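Local coordinates for glutamate racemase (Francisella tularensis subsp. tularensis, PDB 3OUT), which belongs to the Asp/Glu/hydantoin racemase family of alpha/beta enzymes and carries a bound D-glutamic acid between its two parallel sheets, at residues Glu33-Phe38 and Pro232-Tyr237; Asp6-Gly11 and Asp67-Ala72; Thr239-Lys244 and Gln258-Val263; Val23-Ser28 and Pro207-Ser212. One frame throughout, in Å; residues are numbered along the deposited sequence. Where two conformers were deposited one is given.

Interaction 1. Residues Glu33-Phe38 and Pro232-Tyr237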
# COMPACT_ATOMS: atom_id res chain seq x y z
N GLU B 33 -23.26 19.55 10.98
CA GLU B 33 -22.89 18.18 10.56
C GLU B 33 -21.48 17.77 10.98
O GLU B 33 -20.54 18.57 10.91
CB GLU B 33 -23.00 18.04 9.06
CG GLU B 33 -24.38 18.26 8.49
CD GLU B 33 -25.39 17.19 8.94
OE1 GLU B 33 -24.97 16.02 9.09
OE2 GLU B 33 -26.60 17.51 9.08
N ASP B 34 -21.33 16.51 11.41
CA ASP B 34 -20.01 15.92 11.60
C ASP B 34 -19.43 15.57 10.23
O ASP B 34 -20.16 15.17 9.31
CB ASP B 34 -20.13 14.65 12.41
CG ASP B 34 -20.59 14.89 13.85
OD1 ASP B 34 -20.40 15.99 14.43
OD2 ASP B 34 -21.13 13.92 14.41
N ILE B 35 -18.12 15.74 10.07
CA ILE B 35 -17.44 15.46 8.80
C ILE B 35 -16.18 14.64 9.08
O ILE B 35 -15.39 14.97 9.99
CB ILE B 35 -17.02 16.78 8.04
CG1 ILE B 35 -18.23 17.74 7.88
CG2 ILE B 35 -16.36 16.43 6.69
CD1 ILE B 35 -17.89 19.05 7.18
N ILE B 36 -15.98 13.61 8.27
CA ILE B 36 -14.74 12.86 8.23
C ILE B 36 -14.12 13.16 6.86
O ILE B 36 -14.71 12.85 5.84
CB ILE B 36 -14.98 11.34 8.32
CG1 ILE B 36 -15.53 10.95 9.69
CG2 ILE B 36 -13.67 10.59 7.99
CD1 ILE B 36 -15.90 9.42 9.82
N TYR B 37 -12.96 13.80 6.86
CA TYR B 37 -12.17 14.00 5.67
C TYR B 37 -11.13 12.84 5.58
O TYR B 37 -10.46 12.52 6.58
CB TYR B 37 -11.42 15.32 5.75
CG TYR B 37 -10.36 15.48 4.67
CD1 TYR B 37 -10.69 15.97 3.41
CD2 TYR B 37 -9.03 15.15 4.91
CE1 TYR B 37 -9.75 16.07 2.40
CE2 TYR B 37 -8.07 15.25 3.89
CZ TYR B 37 -8.41 15.72 2.67
OH TYR B 37 -7.46 15.82 1.65
N PHE B 38 -11.01 12.26 4.39
CA PHE B 38 -9.95 11.28 4.12
C PHE B 38 -9.04 11.77 3.05
O PHE B 38 -9.48 12.06 1.93
CB PHE B 38 -10.50 9.91 3.71
CG PHE B 38 -9.47 8.80 3.84
CD1 PHE B 38 -9.47 7.99 4.95
CD2 PHE B 38 -8.47 8.65 2.90
CE1 PHE B 38 -8.48 7.03 5.13
CE2 PHE B 38 -7.49 7.68 3.06
CZ PHE B 38 -7.51 6.87 4.19
N PRO B 232 -19.91 20.01 16.55
CA PRO B 232 -19.63 19.08 15.46
C PRO B 232 -18.21 18.60 15.52
O PRO B 232 -17.31 19.33 15.95
CB PRO B 232 -19.87 19.91 14.21
CG PRO B 232 -20.70 21.04 14.64
CD PRO B 232 -20.36 21.31 16.05
N GLU B 233 -18.05 17.36 15.09
CA GLU B 233 -16.79 16.71 15.08
C GLU B 233 -16.26 16.74 13.65
O GLU B 233 -16.90 16.19 12.75
CB GLU B 233 -16.93 15.26 15.56
CG GLU B 233 -17.11 15.10 17.10
CD GLU B 233 -16.02 15.84 17.91
OE1 GLU B 233 -14.84 15.44 17.81
OE2 GLU B 233 -16.36 16.84 18.63
N TYR B 234 -15.10 17.35 13.50
CA TYR B 234 -14.37 17.36 12.23
C TYR B 234 -13.10 16.54 12.36
O TYR B 234 -12.16 16.96 13.07
CB TYR B 234 -14.04 18.76 11.81
CG TYR B 234 -15.25 19.68 11.75
CD1 TYR B 234 -16.25 19.47 10.83
CD2 TYR B 234 -15.39 20.70 12.66
CE1 TYR B 234 -17.38 20.28 10.78
CE2 TYR B 234 -16.51 21.53 12.63
CZ TYR B 234 -17.48 21.33 11.67
OH TYR B 234 -18.62 22.15 11.66
N ARG B 235 -13.02 15.41 11.65
CA ARG B 235 -11.88 14.48 11.80
C ARG B 235 -11.16 14.44 10.47
O ARG B 235 -11.80 14.31 9.45
CB ARG B 235 -12.32 13.07 12.18
CG ARG B 235 -12.78 12.91 13.61
CD ARG B 235 -13.13 11.48 13.97
NE ARG B 235 -14.51 11.12 13.57
CZ ARG B 235 -14.99 9.88 13.38
NH1 ARG B 235 -14.23 8.80 13.52
NH2 ARG B 235 -16.30 9.71 13.07
N PHE B 236 -9.84 14.57 10.50
CA PHE B 236 -9.03 14.58 9.29
C PHE B 236 -8.17 13.34 9.39
O PHE B 236 -7.23 13.29 10.20
CB PHE B 236 -8.20 15.85 9.16
CG PHE B 236 -9.07 17.11 9.10
CD1 PHE B 236 -9.50 17.71 10.27
CD2 PHE B 236 -9.50 17.63 7.88
CE1 PHE B 236 -10.35 18.81 10.21
CE2 PHE B 236 -10.31 18.74 7.85
CZ PHE B 236 -10.72 19.32 8.97
N TYR B 237 -8.53 12.33 8.61
CA TYR B 237 -7.79 11.07 8.58
C TYR B 237 -6.92 11.02 7.35
O TYR B 237 -7.41 11.21 6.24
CB TYR B 237 -8.77 9.91 8.55
CG TYR B 237 -9.45 9.59 9.86
CD1 TYR B 237 -8.73 9.50 11.06
CD2 TYR B 237 -10.79 9.28 9.88
CE1 TYR B 237 -9.37 9.12 12.26
CE2 TYR B 237 -11.45 8.91 11.03
CZ TYR B 237 -10.74 8.83 12.24
OH TYR B 237 -11.39 8.41 13.40
O HOH W 1 -20.13 21.06 9.80
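Ile35 and Tyr37 each donate to and accept from the neighbouring strand: Ile35 N reaches Glu233 O (3.0 Å), Arg235 N reaches Ile35 O, Tyr37 N reaches Arg235 O, and Tyr237 N reaches Tyr37 O (2.8 Å). This zigzag is that of adjacent parallel strands, here inside a sheet whose strand 10-14 flanks 35-38 on its other side. Ahead of the strands one side chain extends the series. With CG beside its own backbone N (chi1 -67°), Asp34 presents OD1 to Glu233 N at 2.8 Å; the bond is nearly straight at 170°, but the nitrogen stands above the carboxylate plane. A water links Glu33 O to Tyr234 OH.

Apolar contacts divide between two faces. On one, Ile36 forks: CD1 lies over a face of the Arg235 guanidinium, 3.3 Å from NH2, while CG2 meets CD2 of the Tyr237 ring at 3.7 Å. On the other, Ile35 CD1 comes to the edge of the Tyr234 ring, 3.8 Å from CE1, and Tyr37 CB packs on Phe236 CD2 (3.7 Å), the two side chains crossing roughly at right angles.

Tyr37 OH bonds to Asp14 and to Ile17 N. Arg235 NH1 donates to Tyr237 OH at 2.9 Å, a hydroxyl that also bonds Arg51 of the second subunit. Four main-chain bonds and one from Asp34 thus fix the register, while the Arg235-Tyr237 pair reaches the subunit interface.

Interaction 2. Residues Asp6-Gly11 and Asp67-Ala72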
# COMPACT_ATOMS: atom_id res chain seq x y z
N ASP B 6 -29.36 9.79 10.74
CA ASP B 6 -29.28 11.26 10.80
C ASP B 6 -28.00 11.82 11.40
O ASP B 6 -27.52 12.88 10.97
CB ASP B 6 -30.41 11.81 11.70
CG ASP B 6 -31.78 11.63 11.13
OD1 ASP B 6 -31.92 11.26 9.95
OD2 ASP B 6 -32.73 11.90 11.91
N ASN B 7 -27.52 11.18 12.45
CA ASN B 7 -26.41 11.73 13.24
C ASN B 7 -25.05 11.09 12.90
O ASN B 7 -24.08 11.23 13.63
CB ASN B 7 -26.74 11.63 14.74
CG ASN B 7 -27.89 12.53 15.12
OD1 ASN B 7 -28.12 13.55 14.48
ND2 ASN B 7 -28.65 12.14 16.15
N ARG B 8 -25.00 10.40 11.77
CA ARG B 8 -23.76 9.88 11.24
C ARG B 8 -23.03 10.99 10.48
O ARG B 8 -23.67 11.96 10.02
CB ARG B 8 -24.04 8.69 10.32
CG ARG B 8 -24.37 7.42 11.12
CD ARG B 8 -25.00 6.31 10.30
NE ARG B 8 -25.61 5.34 11.21
CZ ARG B 8 -25.77 4.04 10.95
NH1 ARG B 8 -25.39 3.52 9.80
NH2 ARG B 8 -26.32 3.26 11.88
N PRO B 9 -21.69 10.88 10.36
CA PRO B 9 -20.90 11.90 9.67
C PRO B 9 -21.02 11.82 8.16
O PRO B 9 -21.37 10.77 7.59
CB PRO B 9 -19.46 11.59 10.10
CG PRO B 9 -19.45 10.12 10.40
CD PRO B 9 -20.86 9.74 10.79
N ILE B 10 -20.69 12.94 7.51
CA ILE B 10 -20.51 13.03 6.06
C ILE B 10 -19.04 12.66 5.78
O ILE B 10 -18.15 13.11 6.50
CB ILE B 10 -20.73 14.48 5.59
CG1 ILE B 10 -22.18 14.89 5.82
CG2 ILE B 10 -20.35 14.66 4.12
CD1 ILE B 10 -22.41 16.42 5.79
N GLY B 11 -18.81 11.83 4.78
CA GLY B 11 -17.46 11.49 4.34
C GLY B 11 -17.05 12.36 3.18
O GLY B 11 -17.73 12.37 2.14
N ASP B 67 -16.74 1.66 6.66
CA ASP B 67 -16.53 1.12 8.01
C ASP B 67 -16.74 2.14 9.11
O ASP B 67 -17.01 1.76 10.27
CB ASP B 67 -15.10 0.57 8.15
CG ASP B 67 -14.97 -0.87 7.77
OD1 ASP B 67 -15.91 -1.45 7.20
OD2 ASP B 67 -13.86 -1.39 8.05
N GLN B 68 -16.66 3.43 8.77
CA GLN B 68 -16.96 4.51 9.74
C GLN B 68 -18.44 4.87 9.77
O GLN B 68 -18.86 5.77 10.55
CB GLN B 68 -16.18 5.79 9.46
CG GLN B 68 -14.72 5.65 9.16
CD GLN B 68 -13.96 4.83 10.14
OE1 GLN B 68 -13.86 5.21 11.32
NE2 GLN B 68 -13.34 3.71 9.65
N GLU B 69 -19.23 4.21 8.94
CA GLU B 69 -20.69 4.38 8.89
C GLU B 69 -21.06 5.83 8.59
O GLU B 69 -21.87 6.45 9.31
CB GLU B 69 -21.39 3.83 10.13
CG GLU B 69 -21.26 2.33 10.25
CD GLU B 69 -21.95 1.74 11.47
OE1 GLU B 69 -21.89 2.31 12.58
OE2 GLU B 69 -22.60 0.71 11.28
N VAL B 70 -20.43 6.40 7.55
CA VAL B 70 -20.86 7.70 7.03
C VAL B 70 -22.28 7.59 6.48
O VAL B 70 -22.65 6.53 5.96
CB VAL B 70 -19.90 8.27 5.97
CG1 VAL B 70 -18.49 8.55 6.59
CG2 VAL B 70 -19.77 7.34 4.74
N LYS B 71 -23.05 8.68 6.49
CA LYS B 71 -24.41 8.67 5.88
C LYS B 71 -24.44 9.05 4.40
O LYS B 71 -25.42 8.81 3.70
CB LYS B 71 -25.40 9.58 6.62
CG LYS B 71 -25.00 11.01 6.68
CD LYS B 71 -26.00 11.80 7.58
CE LYS B 71 -25.59 13.20 7.74
NZ LYS B 71 -26.61 13.92 8.66
N ALA B 72 -23.34 9.64 3.93
CA ALA B 72 -23.19 10.10 2.55
C ALA B 72 -21.70 10.32 2.29
O ALA B 72 -20.94 10.61 3.21
CB ALA B 72 -23.96 11.43 2.29
O HOH W 2 -24.47 4.38 7.67
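Lys71 runs past Arg8 to the carbonyl of Asp6, its hydrocarbon chain fully extended beyond CG. CB rests 4.0 Å from CB of Arg8. The next three carbons then pass the Arg8 carbonyl in turn: CG is 3.7 Å from Arg8 O, CD 3.4 Å, and CE 3.2 Å. CG is placed between the backbone N and the carbonyl carbon (chi1 60°), and the straight chain from there leads past Arg8 O. At the tip NZ gives a hydrogen bond to Asp6 O at 2.7 Å, with the nitrogen 34° out of the carbonyl plane; it also bonds Leu224 O and forms a salt bridge with Glu33, so three oxygens grip the buried ammonium.

The contact sits where the turn after helix 51-67 delivers the chain into strand 72-75, beside strand 10-14 of the parallel sheet. Glu69, with positive phi, is the first residue to leave the helical conformation. Backbone bonds then join the two chains, Lys71 N to Pro9 O (2.9 Å) and Gly11 N to Ala72 O (2.9 Å). Between them Val70 CG1 packs on Gly11 N and against Pro9 CG. Glu69 O, buried against Arg8 CG at 3.2 Å, has no polar partner in the model, whereas the Glu69 carboxylate is bound by His133 and Asn126 of the second subunit.

Interaction 3. Residues Thr239-Lys244 and Gln258-Val263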
# COMPACT_ATOMS: atom_id res chain seq x y z
N THR B 239 -3.18 9.25 5.40
CA THR B 239 -2.22 8.15 5.38
C THR B 239 -0.75 8.60 5.46
O THR B 239 0.13 7.77 5.54
CB THR B 239 -2.40 7.27 4.13
OG1 THR B 239 -2.33 8.09 2.98
CG2 THR B 239 -3.78 6.57 4.17
N ASP B 240 -0.52 9.91 5.45
CA ASP B 240 0.83 10.44 5.78
C ASP B 240 0.69 11.85 6.30
O ASP B 240 -0.29 12.55 5.99
CB ASP B 240 1.70 10.46 4.55
CG ASP B 240 3.17 10.63 4.89
OD1 ASP B 240 3.53 10.24 6.03
OD2 ASP B 240 3.93 11.20 4.05
N ILE B 241 1.68 12.27 7.10
CA ILE B 241 1.75 13.64 7.58
C ILE B 241 3.19 14.10 7.34
O ILE B 241 4.03 14.04 8.24
CB ILE B 241 1.27 13.83 9.06
CG1 ILE B 241 -0.18 13.32 9.16
CG2 ILE B 241 1.43 15.29 9.48
CD1 ILE B 241 -0.70 13.22 10.57
N PRO B 242 3.48 14.55 6.12
CA PRO B 242 4.77 15.19 5.86
C PRO B 242 4.83 16.63 6.38
O PRO B 242 3.79 17.24 6.68
CB PRO B 242 4.88 15.17 4.34
CG PRO B 242 3.44 15.28 3.91
CD PRO B 242 2.61 14.55 4.91
N LEU B 243 6.02 17.18 6.46
CA LEU B 243 6.19 18.48 7.10
C LEU B 243 5.37 19.60 6.49
O LEU B 243 4.90 20.45 7.21
CB LEU B 243 7.67 18.86 7.04
CG LEU B 243 8.23 19.87 7.98
CD1 LEU B 243 8.02 19.48 9.45
CD2 LEU B 243 9.73 20.01 7.61
N LYS B 244 5.19 19.59 5.17
CA LYS B 244 4.42 20.66 4.52
C LYS B 244 2.91 20.48 4.58
O LYS B 244 2.20 21.39 4.15
CB LYS B 244 4.91 20.93 3.08
CG LYS B 244 6.14 21.85 3.07
CD LYS B 244 6.37 22.62 1.74
CE LYS B 244 7.24 21.81 0.76
NZ LYS B 244 8.08 22.59 -0.20
N GLN B 258 -7.86 20.74 13.28
CA GLN B 258 -7.62 20.56 14.71
C GLN B 258 -7.54 19.10 15.14
O GLN B 258 -6.65 18.77 15.94
CB GLN B 258 -8.70 21.27 15.51
CG GLN B 258 -8.73 20.97 17.00
CD GLN B 258 -7.64 21.65 17.78
OE1 GLN B 258 -6.43 21.43 17.54
NE2 GLN B 258 -8.06 22.50 18.72
N HIS B 259 -8.42 18.21 14.63
CA HIS B 259 -8.31 16.78 14.99
C HIS B 259 -7.79 15.98 13.79
O HIS B 259 -8.54 15.69 12.85
CB HIS B 259 -9.62 16.24 15.52
CG HIS B 259 -10.14 17.03 16.69
ND1 HIS B 259 -11.01 18.08 16.55
CD2 HIS B 259 -9.84 16.95 18.00
CE1 HIS B 259 -11.26 18.59 17.74
NE2 HIS B 259 -10.57 17.92 18.64
N LEU B 260 -6.51 15.66 13.84
CA LEU B 260 -5.75 15.05 12.74
C LEU B 260 -5.17 13.72 13.20
O LEU B 260 -4.59 13.66 14.29
CB LEU B 260 -4.61 15.99 12.36
CG LEU B 260 -3.67 15.66 11.24
CD1 LEU B 260 -4.45 15.48 9.94
CD2 LEU B 260 -2.60 16.73 11.12
N GLU B 261 -5.36 12.66 12.42
CA GLU B 261 -4.85 11.35 12.85
C GLU B 261 -4.26 10.58 11.64
O GLU B 261 -4.84 10.57 10.55
CB GLU B 261 -5.91 10.51 13.56
CG GLU B 261 -5.40 9.08 13.85
CD GLU B 261 -6.26 8.32 14.81
OE1 GLU B 261 -6.65 8.93 15.83
OE2 GLU B 261 -6.43 7.08 14.63
N ILE B 262 -3.07 9.99 11.84
CA ILE B 262 -2.45 9.10 10.88
C ILE B 262 -3.11 7.72 10.93
O ILE B 262 -3.20 7.09 11.98
CB ILE B 262 -0.89 9.09 11.09
CG1 ILE B 262 -0.18 8.25 10.02
CG2 ILE B 262 -0.47 8.59 12.47
CD1 ILE B 262 0.02 8.95 8.77
N VAL B 263 -3.57 7.28 9.77
CA VAL B 263 -4.20 5.99 9.60
C VAL B 263 -3.52 5.21 8.47
O VAL B 263 -2.67 5.73 7.73
CB VAL B 263 -5.72 6.15 9.29
CG1 VAL B 263 -6.44 6.98 10.43
CG2 VAL B 263 -5.93 6.75 7.93
O HOH W 3 0.02 5.18 7.43
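Residues 239-241 run at 137° to residues 260-263, and the two backbones come together at one end, where the CA atoms of Thr239 and Val263 stand 5.1 Å apart. The segments belong to a beta-alpha-beta unit: strand 234-238 leads through the loop at 239-244 into helix 245-253 and back to strand 259-262, the parallel neighbour of the first strand and an outermost strand of the sheet within this chain. No hydrogen bond passes directly between them. Instead, the CA-H of Thr239 points at Val263 O, with 3.4 Å from CA to O and an angle of 162° at the hydrogen.

The side chains that fill the angle are aliphatic. Ile262 has CG1 anti to its backbone N, and a chi2 of 81° then bends CD1 onto the loop backbone, where it lies 3.4 Å from both Thr239 C and Asp240 CA. Farther along, Ile241 and Leu260 reach toward each other tip to tip, with CD1 of Ile241 3.9 Å from CG of Leu260. The same methyl of Ile241 also approaches CB of Ile262, at 4.2 Å, so it touches both Leu260 and Ile262.

Polar ends are held by other partners. Thr239 OG1 bonds Asp40 and Ala42 N, and Asp240 OD1 bonds Ser50 and Thr53 of the fourth subunit. Ile241 also packs on Ile241 of the third subunit, which makes this corner part of an interface. Where the two backbones converge, a single water donates to both, 3.2 Å from Thr239 O and 2.8 Å from Val263 O.

Interaction 4. Residues Val23-Ser28 and Pro207-Ser212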
# COMPACT_ATOMS: atom_id res chain seq x y z
N VAL B 23 -14.62 20.57 2.56
CA VAL B 23 -14.88 20.64 3.99
C VAL B 23 -15.29 22.08 4.38
O VAL B 23 -16.28 22.30 5.08
CB VAL B 23 -13.65 20.15 4.80
CG1 VAL B 23 -13.93 20.27 6.29
CG2 VAL B 23 -13.39 18.68 4.44
N LYS B 24 -14.52 23.05 3.89
CA LYS B 24 -14.79 24.46 4.08
C LYS B 24 -16.24 24.79 3.60
O LYS B 24 -17.03 25.44 4.31
CB LYS B 24 -13.73 25.29 3.36
CG LYS B 24 -13.97 26.82 3.36
CD LYS B 24 -13.12 27.53 2.30
CE LYS B 24 -13.72 27.40 0.87
NZ LYS B 24 -12.90 28.07 -0.22
N ASN B 25 -16.57 24.32 2.41
CA ASN B 25 -17.85 24.63 1.82
C ASN B 25 -18.97 24.04 2.68
O ASN B 25 -19.92 24.63 2.94
CB ASN B 25 -17.96 24.08 0.39
CG ASN B 25 -17.08 24.82 -0.61
OD1 ASN B 25 -16.83 25.98 -0.49
ND2 ASN B 25 -16.70 24.14 -1.60
N LEU B 26 -18.77 22.80 3.09
CA LEU B 26 -19.77 22.13 3.91
C LEU B 26 -19.98 22.83 5.23
O LEU B 26 -21.06 22.93 5.69
CB LEU B 26 -19.46 20.63 4.15
CG LEU B 26 -19.50 19.71 2.94
CD1 LEU B 26 -18.97 18.33 3.29
CD2 LEU B 26 -20.87 19.58 2.31
N MSE B 27 -18.89 23.31 5.82
CA MSE B 27 -18.95 24.00 7.10
C MSE B 27 -19.71 25.31 6.98
O MSE B 27 -20.15 25.88 7.98
CB MSE B 27 -17.54 24.26 7.63
CG MSE B 27 -16.87 23.03 8.22
SE MSE B 27 -15.03 23.36 8.76
CE MSE B 27 -14.32 23.98 7.05
N SER B 28 -19.86 25.80 5.75
CA SER B 28 -20.57 27.05 5.53
C SER B 28 -22.06 26.90 5.26
O SER B 28 -22.76 27.84 5.42
CB SER B 28 -19.94 27.86 4.38
OG SER B 28 -20.35 27.39 3.14
N PRO B 207 -16.43 23.80 -9.47
CA PRO B 207 -17.59 22.99 -9.09
C PRO B 207 -17.67 22.61 -7.61
O PRO B 207 -18.62 21.94 -7.23
CB PRO B 207 -17.39 21.75 -9.93
CG PRO B 207 -15.96 21.58 -9.99
CD PRO B 207 -15.43 22.99 -10.17
N SER B 208 -16.70 22.97 -6.77
CA SER B 208 -16.75 22.51 -5.36
C SER B 208 -17.96 22.89 -4.56
O SER B 208 -18.52 22.06 -3.85
CB SER B 208 -15.49 22.91 -4.58
OG SER B 208 -15.26 24.29 -4.69
N LEU B 209 -18.37 24.16 -4.62
CA LEU B 209 -19.53 24.58 -3.84
C LEU B 209 -20.81 23.91 -4.35
O LEU B 209 -21.64 23.49 -3.56
CB LEU B 209 -19.67 26.10 -3.82
CG LEU B 209 -20.81 26.63 -2.95
CD1 LEU B 209 -20.71 26.23 -1.45
CD2 LEU B 209 -20.84 28.17 -3.15
N GLN B 210 -20.95 23.83 -5.67
CA GLN B 210 -22.10 23.15 -6.30
C GLN B 210 -22.19 21.71 -5.80
O GLN B 210 -23.29 21.25 -5.44
CB GLN B 210 -21.98 23.19 -7.80
CG GLN B 210 -23.10 22.46 -8.59
CD GLN B 210 -24.49 23.11 -8.50
OE1 GLN B 210 -24.75 23.98 -7.68
NE2 GLN B 210 -25.39 22.69 -9.37
N ALA B 211 -21.06 21.01 -5.74
CA ALA B 211 -21.06 19.64 -5.20
C ALA B 211 -21.56 19.61 -3.76
O ALA B 211 -22.38 18.77 -3.36
CB ALA B 211 -19.61 18.97 -5.33
N SER B 212 -21.08 20.55 -2.95
CA SER B 212 -21.55 20.65 -1.56
C SER B 212 -23.06 20.92 -1.48
O SER B 212 -23.75 20.32 -0.67
CB SER B 212 -20.76 21.70 -0.82
OG SER B 212 -19.36 21.41 -0.89
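Asn25 points at helix 208-212, and its side chain lies among Ser208, Leu209 and Ser212. Its CB lies 3.3 Å from Ser212 OG. Farther out the amide reaches across the start of the second helix, ND2 approaching Ser208 OG at 3.4 Å. Beside it, Leu209 CD1 touches Asn25 CB at 3.9 Å, the leucine crossing the asparagine at a slant. Leu209 CG stands anti to its own backbone N (chi1 -176°), which carries CD1 to the asparagine CB and CG. The next residue, Leu26, brings CD2 to 3.8 Å from Ser212 CB.

The hydroxyls of Ser28 and Ser212 serve their own helices. Ser212 OG donates to Ser208 O at 3.1 Å; that carbonyl also accepts Ser212 N, and the two donors arrive from opposite faces of its plane. Ser28 OG similarly reaches back to Asn25 O at 2.8 Å. Ser208 OG bonds Asp206, just ahead of the helix. Across the contact itself, small and polar side chains pack closely.

The axes of the short helical segments come within 9.1 Å and cross at -50°. Helix 208-221 also packs Ala211 against helix 100-106, whereas helix 20-29 directs Val23 and Leu26 onto strand 10-14 and Val23 also onto helix 245-253.

From the N terminus, residues 6-11 are met by 67-72, closing interaction 2 and bringing the end of helix 51-67 beside the first strand. Inside that loop start two far longer ones: helix segment 23-28 meets 207-212 in interaction 4, and strand segment 33-38 meets 232-237 in interaction 1. These three contacts cross one another, for each pair has alternating segments, and all three touch. Interaction 3 closes last and in series, spanning a short loop after interaction 1. Interactions 1, 2 and 3 follow one six-stranded sheet across neighbouring strands and all touch the second subunit, whereas interaction 4 joins two helices that both pack against that sheet.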